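Projannalysin (Methanocaldococcus jannaschii, PDB 4JIX) is the zymogen of a soluble zinc-dependent metallopeptidase, the minigluzincin jannalysin, and in its active form probably hydrolyses peptide bonds. Local coordinates at residues 66-77 with 87-95. The protein carries 1 engineered substitution. Residues are numbered along the deposited sequence; the frame is centred on the assembly and turned at random.
Sequences HYIILHELIHFK and FENELRNYF. With ZN (zinc ion), chain C.
Phe-87 lends its ring to two zinc ligands at once: CZ lies over a face of the His-71 ring, 3.4 Å from its ND1, and CE1 lies over the centre of the His-75 ring. On one face of Phe-87 itself rests the methyl CG2 of Ile-74, 3.7 Å from the ring centroid; a flat ring can serve all three neighbours. Leu-70 suits its place by its fork: CD1 sits over the centre of the Tyr-94 ring, 7° off its normal, while CD2 reaches the edge of Phe-95. His-66 ND1 also meets that edge, in plane. Phe-87 and Glu-90 come from helix 87-91, Tyr-94 and Phe-95 from the segment beyond it. With CG anti to the backbone N (chi1 -171°), Phe-87 extends to the histidines. Beyond the apolar patch, the extended Lys-77 donates from NZ to OE1 of Glu-90 (3.2 Å), a salt bridge made from above the carboxylate plane; NZ also bonds to Leu-23 O. Were Glu-90 an alanine, the Lys-77 ammonium would probably keep Leu-23 O but lose its carboxylate mate. NE2 of His-71 and of His-75 each bind zinc at 2.1 Å, with His-83 as the third protein ligand, an arrangement consistent with the HExxH helix of zinc metallopeptidases.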
ATOM      1  N   HIS A  66       8.657   5.743  -8.092  1.00 43.89           N
ATOM      2  CA  HIS A  66      10.106   5.749  -7.877  1.00 43.93           C
ATOM      3  C   HIS A  66      10.475   4.904  -6.643  1.00 44.52           C
ATOM      4  O   HIS A  66      11.403   4.105  -6.706  1.00 43.35           O
ATOM      5  CB  HIS A  66      10.618   7.198  -7.710  1.00 45.86           C
ATOM      6  CG  HIS A  66      12.058   7.284  -7.299  1.00 49.85           C
ATOM      7  ND1 HIS A  66      12.429   7.310  -5.964  1.00 51.18           N
ATOM      8  CD2 HIS A  66      13.175   7.332  -8.062  1.00 52.55           C
ATOM      9  CE1 HIS A  66      13.750   7.389  -5.957  1.00 51.42           C
ATOM     10  NE2 HIS A  66      14.244   7.393  -7.195  1.00 52.60           N
ATOM     11  N   TYR A  67       9.759   5.110  -5.529  1.00 41.00           N
ATOM     12  CA  TYR A  67      10.003   4.403  -4.268  1.00 40.32           C
ATOM     13  C   TYR A  67       9.801   2.886  -4.416  1.00 42.78           C
ATOM     14  O   TYR A  67      10.595   2.108  -3.875  1.00 42.79           O
ATOM     15  CB  TYR A  67       9.074   4.935  -3.153  1.00 40.32           C
ATOM     16  CG  TYR A  67       9.405   4.353  -1.789  1.00 40.59           C
ATOM     17  CD1 TYR A  67      10.369   4.944  -0.971  1.00 42.76           C
ATOM     18  CD2 TYR A  67       8.791   3.183  -1.338  1.00 40.53           C
ATOM     19  CE1 TYR A  67      10.708   4.390   0.264  1.00 40.79           C
ATOM     20  CE2 TYR A  67       9.120   2.623  -0.102  1.00 40.47           C
ATOM     21  CZ  TYR A  67      10.073   3.237   0.698  1.00 43.76           C
ATOM     22  OH  TYR A  67      10.417   2.690   1.912  1.00 45.20           O
ATOM     23  N   ILE A  68       8.716   2.486  -5.109  1.00 38.30           N
ATOM     24  CA  ILE A  68       8.325   1.090  -5.341  1.00 38.91           C
ATOM     25  C   ILE A  68       9.410   0.390  -6.187  1.00 42.31           C
ATOM     26  O   ILE A  68       9.851  -0.699  -5.829  1.00 40.63           O
ATOM     27  CB  ILE A  68       6.921   1.049  -6.027  1.00 42.51           C
ATOM     28  CG1 ILE A  68       5.783   1.405  -5.030  1.00 42.27           C
ATOM     29  CG2 ILE A  68       6.646  -0.296  -6.709  1.00 44.40           C
ATOM     30  CD1 ILE A  68       4.422   1.836  -5.769  1.00 45.11           C
ATOM     31  N   ILE A  69       9.812   1.018  -7.308  1.00 38.63           N
ATOM     32  CA  ILE A  69      10.829   0.478  -8.217  1.00 38.43           C
ATOM     33  C   ILE A  69      12.174   0.419  -7.489  1.00 42.35           C
ATOM     34  O   ILE A  69      12.884  -0.578  -7.631  1.00 41.86           O
ATOM     35  CB  ILE A  69      10.906   1.294  -9.539  1.00 41.95           C
ATOM     36  CG1 ILE A  69       9.590   1.168 -10.347  1.00 41.61           C
ATOM     37  CG2 ILE A  69      12.113   0.855 -10.400  1.00 42.93           C
ATOM     38  CD1 ILE A  69       9.362   2.312 -11.392  1.00 42.70           C
ATOM     39  N   LEU A  70      12.530   1.486  -6.727  1.00 39.58           N
ATOM     40  CA  LEU A  70      13.759   1.543  -5.928  1.00 38.78           C
ATOM     41  C   LEU A  70      13.822   0.352  -4.972  1.00 41.01           C
ATOM     42  O   LEU A  70      14.873  -0.271  -4.860  1.00 41.94           O
ATOM     43  CB  LEU A  70      13.847   2.857  -5.129  1.00 38.54           C
ATOM     44  CG  LEU A  70      15.091   3.070  -4.240  1.00 43.40           C
ATOM     45  CD1 LEU A  70      16.398   3.215  -5.068  1.00 43.61           C
ATOM     46  CD2 LEU A  70      14.908   4.284  -3.321  1.00 42.37           C
ATOM     47  N   HIS A  71      12.706   0.029  -4.303  1.00 37.65           N
ATOM     48  CA  HIS A  71      12.660  -1.121  -3.390  1.00 37.82           C
ATOM     49  C   HIS A  71      13.077  -2.414  -4.121  1.00 40.51           C
ATOM     50  O   HIS A  71      13.956  -3.127  -3.647  1.00 39.05           O
ATOM     51  CB  HIS A  71      11.249  -1.302  -2.770  1.00 37.21           C
ATOM     52  CG  HIS A  71      11.190  -2.424  -1.767  1.00 39.40           C
ATOM     53  ND1 HIS A  71      11.294  -2.185  -0.409  1.00 41.27           N
ATOM     54  CD2 HIS A  71      11.086  -3.758  -1.970  1.00 40.48           C
ATOM     55  CE1 HIS A  71      11.209  -3.374   0.177  1.00 40.64           C
ATOM     56  NE2 HIS A  71      11.121  -4.359  -0.728  1.00 40.40           N
ATOM     57  N   GLU A  72      12.443  -2.712  -5.260  1.00 37.77           N
ATOM     58  CA  GLU A  72      12.746  -3.949  -6.002  1.00 37.99           C
ATOM     59  C   GLU A  72      14.181  -4.009  -6.509  1.00 42.05           C
ATOM     60  O   GLU A  72      14.783  -5.086  -6.546  1.00 41.21           O
ATOM     61  CB  GLU A  72      11.823  -4.097  -7.221  1.00 39.07           C
ATOM     62  CG  GLU A  72      10.347  -3.905  -6.929  1.00 43.25           C
ATOM     63  CD  GLU A  72       9.774  -4.860  -5.912  1.00 52.42           C
ATOM     64  OE1 GLU A  72      10.384  -5.924  -5.666  1.00 43.80           O
ATOM     65  OE2 GLU A  72       8.731  -4.514  -5.319  1.00 47.33           O
ATOM     66  N   LEU A  73      14.687  -2.862  -6.982  1.00 38.15           N
ATOM     67  CA  LEU A  73      15.997  -2.821  -7.595  1.00 38.92           C
ATOM     68  C   LEU A  73      17.114  -2.826  -6.555  1.00 42.35           C
ATOM     69  O   LEU A  73      18.193  -3.317  -6.874  1.00 41.90           O
ATOM     70  CB  LEU A  73      16.113  -1.669  -8.611  1.00 39.35           C
ATOM     71  CG  LEU A  73      15.211  -1.832  -9.874  1.00 44.00           C
ATOM     72  CD1 LEU A  73      15.438  -0.713 -10.868  1.00 45.69           C
ATOM     73  CD2 LEU A  73      15.431  -3.203 -10.580  1.00 46.17           C
ATOM     74  N   ILE A  74      16.847  -2.393  -5.304  1.00 39.41           N
ATOM     75  CA  ILE A  74      17.836  -2.522  -4.224  1.00 39.97           C
ATOM     76  C   ILE A  74      18.064  -4.032  -3.985  1.00 43.83           C
ATOM     77  O   ILE A  74      19.216  -4.459  -3.945  1.00 45.73           O
ATOM     78  CB  ILE A  74      17.452  -1.756  -2.923  1.00 42.49           C
ATOM     79  CG1 ILE A  74      17.592  -0.227  -3.143  1.00 42.13           C
ATOM     80  CG2 ILE A  74      18.339  -2.211  -1.719  1.00 42.65           C
ATOM     81  CD1 ILE A  74      16.918   0.603  -2.055  1.00 41.78           C
ATOM     82  N   HIS A  75      16.970  -4.838  -3.929  1.00 38.66           N
ATOM     83  CA  HIS A  75      17.063  -6.297  -3.785  1.00 38.38           C
ATOM     84  C   HIS A  75      17.962  -6.879  -4.887  1.00 43.59           C
ATOM     85  O   HIS A  75      18.831  -7.696  -4.603  1.00 43.19           O
ATOM     86  CB  HIS A  75      15.673  -6.965  -3.874  1.00 37.42           C
ATOM     87  CG  HIS A  75      14.834  -6.835  -2.646  1.00 38.68           C
ATOM     88  ND1 HIS A  75      15.245  -7.354  -1.433  1.00 39.77           N
ATOM     89  CD2 HIS A  75      13.609  -6.285  -2.496  1.00 37.69           C
ATOM     90  CE1 HIS A  75      14.264  -7.104  -0.584  1.00 37.89           C
ATOM     91  NE2 HIS A  75      13.260  -6.462  -1.178  1.00 37.40           N
ATOM     92  N   PHE A  76      17.738  -6.454  -6.139  1.00 40.63           N
ATOM     93  CA  PHE A  76      18.515  -6.937  -7.267  1.00 41.79           C
ATOM     94  C   PHE A  76      19.985  -6.542  -7.109  1.00 47.52           C
ATOM     95  O   PHE A  76      20.861  -7.386  -7.319  1.00 47.81           O
ATOM     96  CB  PHE A  76      17.940  -6.425  -8.603  1.00 43.33           C
ATOM     97  CG  PHE A  76      18.660  -6.931  -9.839  1.00 46.06           C
ATOM     98  CD1 PHE A  76      18.939  -6.073 -10.902  1.00 49.13           C
ATOM     99  CD2 PHE A  76      19.018  -8.277  -9.961  1.00 48.62           C
ATOM    100  CE1 PHE A  76      19.575  -6.546 -12.055  1.00 50.89           C
ATOM    101  CE2 PHE A  76      19.649  -8.749 -11.117  1.00 52.39           C
ATOM    102  CZ  PHE A  76      19.934  -7.878 -12.151  1.00 51.23           C
ATOM    103  N   LYS A  77      20.253  -5.287  -6.681  1.00 43.35           N
ATOM    104  CA  LYS A  77      21.630  -4.819  -6.503  1.00 44.19           C
ATOM    105  C   LYS A  77      22.404  -5.616  -5.428  1.00 47.49           C
ATOM    106  O   LYS A  77      23.551  -5.990  -5.665  1.00 46.45           O
ATOM    107  CB  LYS A  77      21.671  -3.324  -6.155  1.00 45.28           C
ATOM    108  CG  LYS A  77      23.064  -2.739  -6.387  1.00 54.85           C
ATOM    109  CD  LYS A  77      23.302  -1.538  -5.545  1.00 60.95           C
ATOM    110  CE  LYS A  77      24.720  -1.051  -5.680  1.00 67.43           C
ATOM    111  NZ  LYS A  77      24.784   0.418  -5.474  1.00 74.66           N
ATOM    112  N   PHE A  87      20.319  -3.952   2.854  1.00 48.54           N
ATOM    113  CA  PHE A  87      19.176  -3.330   2.178  1.00 46.28           C
ATOM    114  C   PHE A  87      19.035  -1.890   2.680  1.00 50.60           C
ATOM    115  O   PHE A  87      18.967  -0.960   1.868  1.00 48.09           O
ATOM    116  CB  PHE A  87      17.870  -4.120   2.415  1.00 45.79           C
ATOM    117  CG  PHE A  87      16.722  -3.637   1.557  1.00 44.73           C
ATOM    118  CD1 PHE A  87      16.410  -4.275   0.361  1.00 45.51           C
ATOM    119  CD2 PHE A  87      15.971  -2.523   1.931  1.00 45.78           C
ATOM    120  CE1 PHE A  87      15.375  -3.799  -0.455  1.00 45.24           C
ATOM    121  CE2 PHE A  87      14.953  -2.034   1.104  1.00 46.84           C
ATOM    122  CZ  PHE A  87      14.658  -2.680  -0.080  1.00 44.09           C
ATOM    123  N   GLU A  88      19.018  -1.720   4.026  1.00 49.29           N
ATOM    124  CA  GLU A  88      18.907  -0.413   4.684  1.00 50.77           C
ATOM    125  C   GLU A  88      20.028   0.530   4.247  1.00 54.06           C
ATOM    126  O   GLU A  88      19.747   1.694   3.988  1.00 53.21           O
ATOM    127  CB  GLU A  88      18.912  -0.551   6.208  1.00 53.66           C
ATOM    128  CG  GLU A  88      17.582  -1.017   6.778  1.00 66.70           C
ATOM    129  CD  GLU A  88      17.549  -1.176   8.289  1.00 91.13           C
ATOM    130  OE1 GLU A  88      16.810  -2.063   8.775  1.00 75.20           O
ATOM    131  OE2 GLU A  88      18.257  -0.411   8.987  1.00 83.10           O
ATOM    132  N   ASN A  89      21.272   0.022   4.105  1.00 52.24           N
ATOM    133  CA  ASN A  89      22.428   0.824   3.680  1.00 54.15           C
ATOM    134  C   ASN A  89      22.207   1.483   2.312  1.00 57.85           C
ATOM    135  O   ASN A  89      22.555   2.656   2.152  1.00 58.93           O
ATOM    136  CB  ASN A  89      23.723  -0.004   3.656  1.00 56.96           C
ATOM    137  CG  ASN A  89      24.269  -0.397   5.012  1.00 72.42           C
ATOM    138  OD1 ASN A  89      25.125  -1.281   5.111  1.00 67.85           O
ATOM    139  ND2 ASN A  89      23.758   0.200   6.090  1.00 59.58           N
ATOM    140  N   GLU A  90      21.625   0.749   1.340  1.00 51.29           N
ATOM    141  CA  GLU A  90      21.344   1.290   0.004  1.00 49.98           C
ATOM    142  C   GLU A  90      20.191   2.275   0.041  1.00 51.32           C
ATOM    143  O   GLU A  90      20.283   3.342  -0.562  1.00 51.32           O
ATOM    144  CB  GLU A  90      21.029   0.185  -1.019  1.00 50.01           C
ATOM    145  CG  GLU A  90      22.147  -0.817  -1.245  1.00 61.16           C
ATOM    146  CD  GLU A  90      23.418  -0.304  -1.900  1.00 81.38           C
ATOM    147  OE1 GLU A  90      23.352   0.697  -2.653  1.00 62.78           O
ATOM    148  OE2 GLU A  90      24.477  -0.937  -1.685  1.00 76.63           O
ATOM    149  N   LEU A  91      19.112   1.922   0.759  1.00 46.38           N
ATOM    150  CA  LEU A  91      17.917   2.745   0.884  1.00 45.82           C
ATOM    151  C   LEU A  91      18.217   4.098   1.553  1.00 50.30           C
ATOM    152  O   LEU A  91      17.662   5.110   1.126  1.00 49.35           O
ATOM    153  CB  LEU A  91      16.843   1.981   1.680  1.00 45.11           C
ATOM    154  CG  LEU A  91      15.482   2.656   1.890  1.00 48.42           C
ATOM    155  CD1 LEU A  91      14.835   3.051   0.552  1.00 47.39           C
ATOM    156  CD2 LEU A  91      14.551   1.731   2.673  1.00 49.00           C
ATOM    157  N   ARG A  92      19.119   4.116   2.551  1.00 48.42           N
ATOM    158  CA  ARG A  92      19.471   5.333   3.292  1.00 50.56           C
ATOM    159  C   ARG A  92      20.193   6.385   2.446  1.00 55.93           C
ATOM    160  O   ARG A  92      20.236   7.549   2.860  1.00 57.13           O
ATOM    161  CB  ARG A  92      20.293   5.020   4.559  1.00 53.86           C
ATOM    162  CG  ARG A  92      19.448   4.443   5.704  1.00 59.91           C
ATOM    163  CD  ARG A  92      18.229   5.287   6.084  1.00 59.80           C
ATOM    164  NE  ARG A  92      17.293   4.489   6.868  1.00 64.82           N
ATOM    165  CZ  ARG A  92      16.144   3.998   6.419  1.00 71.17           C
ATOM    166  NH1 ARG A  92      15.721   4.288   5.196  1.00 53.66           N
ATOM    167  NH2 ARG A  92      15.383   3.256   7.208  1.00 65.40           N
ATOM    168  N   ASN A  93      20.714   6.007   1.261  1.00 52.33           N
ATOM    169  CA  ASN A  93      21.344   6.949   0.332  1.00 53.68           C
ATOM    170  C   ASN A  93      20.258   7.753  -0.396  1.00 54.49           C
ATOM    171  O   ASN A  93      20.567   8.729  -1.069  1.00 53.71           O
ATOM    172  CB  ASN A  93      22.239   6.208  -0.682  1.00 55.14           C
ATOM    173  CG  ASN A  93      23.484   5.590  -0.094  1.00 70.35           C
ATOM    174  OD1 ASN A  93      24.125   6.136   0.811  1.00 70.64           O
ATOM    175  ND2 ASN A  93      23.887   4.457  -0.633  1.00 61.20           N
ATOM    176  N   TYR A  94      18.992   7.327  -0.261  1.00 48.52           N
ATOM    177  CA  TYR A  94      17.848   7.951  -0.913  1.00 48.08           C
ATOM    178  C   TYR A  94      16.899   8.591   0.080  1.00 51.59           C
ATOM    179  O   TYR A  94      16.456   9.708  -0.160  1.00 50.53           O
ATOM    180  CB  TYR A  94      17.077   6.906  -1.750  1.00 47.10           C
ATOM    181  CG  TYR A  94      17.903   6.357  -2.889  1.00 49.68           C
ATOM    182  CD1 TYR A  94      17.876   6.955  -4.147  1.00 53.32           C
ATOM    183  CD2 TYR A  94      18.774   5.288  -2.692  1.00 50.23           C
ATOM    184  CE1 TYR A  94      18.672   6.481  -5.191  1.00 55.96           C
ATOM    185  CE2 TYR A  94      19.593   4.822  -3.721  1.00 51.73           C
ATOM    186  CZ  TYR A  94      19.531   5.416  -4.971  1.00 61.04           C
ATOM    187  OH  TYR A  94      20.323   4.940  -5.988  1.00 63.73           O
ATOM    188  N   PHE A  95      16.534   7.858   1.153  1.00 48.22           N
ATOM    189  CA  PHE A  95      15.555   8.318   2.131  1.00 47.92           C
ATOM    190  C   PHE A  95      15.871   7.892   3.550  1.00 52.30           C
ATOM    191  O   PHE A  95      16.267   6.750   3.786  1.00 51.35           O
ATOM    192  CB  PHE A  95      14.152   7.760   1.780  1.00 47.73           C
ATOM    193  CG  PHE A  95      13.658   8.044   0.384  1.00 48.47           C
ATOM    194  CD1 PHE A  95      13.220   9.320   0.028  1.00 51.55           C
ATOM    195  CD2 PHE A  95      13.622   7.036  -0.575  1.00 48.45           C
ATOM    196  CE1 PHE A  95      12.792   9.590  -1.277  1.00 52.40           C
ATOM    197  CE2 PHE A  95      13.193   7.305  -1.881  1.00 51.06           C
ATOM    198  CZ  PHE A  95      12.784   8.580  -2.224  1.00 50.05           C
TER
HETATM  199 ZN    ZN C 201      11.295  -6.401  -0.358  1.00 42.56          ZN
HETATM  200  O   HOH W   1       9.270  -6.409   0.454  1.00 39.81           O